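Local coordinates for protein pyrrolysyl-tRNA synthetase (Desulfitobacterium hafniense, PDB 3DSQ) that probably activates pyrrolysine with ATP and attaches it to its cognate tRNA, working as a homodimeric class II aminoacyl-tRNA synthetase, at residues Lys82-Gln87 against Thr173-Thr178. Sequence-based numbering, arbitrary orientation.
Sequences KALHQQ and TMLNLT
Leu84, on helix 72-85, faces Leu177 of strand 171-180 across 8.6 Å between their CA atoms, and no hydrogen bond crosses between the segments; leucine methyl groups make the contact. In Leu84 the CG stands anti to the residue's own carbonyl carbon (chi1 -68°), and with an extended chi2 of 174° the branched end is carried to the strand. Its CD2 presses on Leu177 CD2 at 3.5 Å, tighter than ordinary van der Waals contact, while its CD1 lies 3.9 Å from that same Leu177 CD2. A single methyl of the strand is thus touched by both branches of the helical leucine, and the two side chains run nearly perpendicular to each other. The contact is a compact example of how a helix packs on a sheet through leucine side chains, the layering of the class II synthetase core, in which helices cover a largely antiparallel sheet; here strand 171-180 lies between strands 150-159 and 250-256. Leu175, two residues back on the same face of the strand, adds a looser touch, its CD1 standing 4.0 Å from Leu84 CD1. Phe153 of strand 150-159 packs against all three leucines, and helix 187-201 contributes Val198 against Leu175 and Met194 against Leu177. Phe89, in a loop, also touches Leu84.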
loop_
_atom_site.group_PDB
_atom_site.type_symbol
_atom_site.label_atom_id
_atom_site.label_comp_id
_atom_site.label_asym_id
_atom_site.label_seq_id
_atom_site.Cartn_x
_atom_site.Cartn_y
_atom_site.Cartn_z
ATOM N N LYS B 82 8.979 -1.953 11.865
ATOM C CA LYS B 82 9.957 -2.651 12.698
ATOM C C LYS B 82 9.947 -2.131 14.132
ATOM O O LYS B 82 9.966 -2.909 15.081
ATOM C CB LYS B 82 11.366 -2.511 12.107
ATOM C CG LYS B 82 11.535 -3.256 10.793
ATOM C CD LYS B 82 12.941 -3.147 10.244
ATOM C CE LYS B 82 13.096 -4.002 8.996
ATOM N NZ LYS B 82 14.478 -3.912 8.441
ATOM N N ALA B 83 9.899 -0.815 14.287
ATOM C CA ALA B 83 9.889 -0.209 15.611
ATOM C C ALA B 83 8.689 -0.632 16.459
ATOM O O ALA B 83 8.791 -0.750 17.681
ATOM C CB ALA B 83 9.936 1.309 15.488
ATOM N N LEU B 84 7.550 -0.869 15.819
ATOM C CA LEU B 84 6.362 -1.275 16.564
ATOM C C LEU B 84 6.346 -2.781 16.820
ATOM O O LEU B 84 5.770 -3.250 17.799
ATOM C CB LEU B 84 5.105 -0.832 15.817
ATOM C CG LEU B 84 4.951 0.690 15.792
ATOM C CD1 LEU B 84 3.769 1.107 14.923
ATOM C CD2 LEU B 84 4.767 1.176 17.217
ATOM N N HIS B 85 6.982 -3.533 15.928
ATOM C CA HIS B 85 7.078 -4.979 16.075
ATOM C C HIS B 85 7.940 -5.232 17.314
ATOM O O HIS B 85 7.702 -6.171 18.076
ATOM C CB HIS B 85 7.762 -5.595 14.850
ATOM C CG HIS B 85 6.972 -5.481 13.586
ATOM N ND1 HIS B 85 7.558 -5.536 12.339
ATOM C CD2 HIS B 85 5.641 -5.347 13.371
ATOM C CE1 HIS B 85 6.621 -5.438 11.410
ATOM N NE2 HIS B 85 5.451 -5.324 12.011
ATOM N N GLN B 86 8.934 -4.369 17.509
ATOM C CA GLN B 86 9.852 -4.482 18.640
ATOM C C GLN B 86 9.159 -4.110 19.943
ATOM O O GLN B 86 9.683 -4.363 21.028
ATOM C CB GLN B 86 11.082 -3.591 18.416
ATOM C CG GLN B 86 11.795 -3.883 17.105
ATOM C CD GLN B 86 13.135 -3.175 16.970
ATOM O OE1 GLN B 86 13.322 -2.068 17.475
ATOM N NE2 GLN B 86 14.071 -3.810 16.271
ATOM N N GLN B 87 7.975 -3.514 19.836
ATOM C CA GLN B 87 7.207 -3.133 21.011
ATOM C C GLN B 87 6.006 -4.057 21.154
ATOM O O GLN B 87 5.034 -3.739 21.840
ATOM C CB GLN B 87 6.749 -1.685 20.896
ATOM C CG GLN B 87 7.901 -0.711 20.702
ATOM C CD GLN B 87 8.805 -0.614 21.921
ATOM O OE1 GLN B 87 9.937 -0.135 21.834
ATOM N NE2 GLN B 87 8.304 -1.056 23.062
ATOM N N THR B 173 -1.286 7.782 3.035
ATOM C CA THR B 173 -0.896 6.636 3.836
ATOM C C THR B 173 -1.071 6.958 5.305
ATOM O O THR B 173 -0.550 7.958 5.803
ATOM C CB THR B 173 0.579 6.258 3.576
ATOM O OG1 THR B 173 0.841 6.284 2.164
ATOM C CG2 THR B 173 0.881 4.852 4.114
ATOM N N MET B 174 -1.810 6.100 5.993
ATOM C CA MET B 174 -2.067 6.261 7.411
ATOM C C MET B 174 -1.424 5.141 8.195
ATOM O O MET B 174 -1.382 3.994 7.743
ATOM C CB MET B 174 -3.573 6.224 7.718
ATOM C CG MET B 174 -4.343 7.460 7.303
ATOM S SD MET B 174 -3.801 8.944 8.172
ATOM C CE MET B 174 -2.892 9.684 6.904
ATOM N N LEU B 175 -0.906 5.510 9.361
ATOM C CA LEU B 175 -0.327 4.576 10.307
ATOM C C LEU B 175 -1.303 4.749 11.457
ATOM O O LEU B 175 -1.567 5.868 11.880
ATOM C CB LEU B 175 1.069 5.007 10.769
ATOM C CG LEU B 175 1.465 4.492 12.171
ATOM C CD1 LEU B 175 1.439 2.974 12.207
ATOM C CD2 LEU B 175 2.849 5.012 12.555
ATOM N N ASN B 176 -1.871 3.661 11.942
ATOM C CA ASN B 176 -2.795 3.780 13.050
ATOM C C ASN B 176 -2.441 2.675 14.009
ATOM O O ASN B 176 -2.648 1.513 13.699
ATOM C CB ASN B 176 -4.243 3.610 12.581
ATOM C CG ASN B 176 -5.249 4.015 13.641
ATOM O OD1 ASN B 176 -5.065 3.747 14.831
ATOM N ND2 ASN B 176 -6.330 4.655 13.212
ATOM N N LEU B 177 -1.877 3.031 15.161
ATOM C CA LEU B 177 -1.530 2.014 16.139
ATOM C C LEU B 177 -2.480 2.095 17.313
ATOM O O LEU B 177 -2.945 3.167 17.687
ATOM C CB LEU B 177 -0.069 2.134 16.591
ATOM C CG LEU B 177 0.600 3.422 17.060
ATOM C CD1 LEU B 177 -0.306 4.224 17.957
ATOM C CD2 LEU B 177 1.881 3.020 17.802
ATOM N N THR B 178 -2.766 0.944 17.898
ATOM C CA THR B 178 -3.724 0.893 18.984
ATOM C C THR B 178 -3.406 -0.166 20.005
ATOM O O THR B 178 -2.639 -1.085 19.752
ATOM C CB THR B 178 -5.116 0.540 18.450
ATOM O OG1 THR B 178 -5.094 -0.821 17.996
ATOM C CG2 THR B 178 -5.493 1.438 17.270
#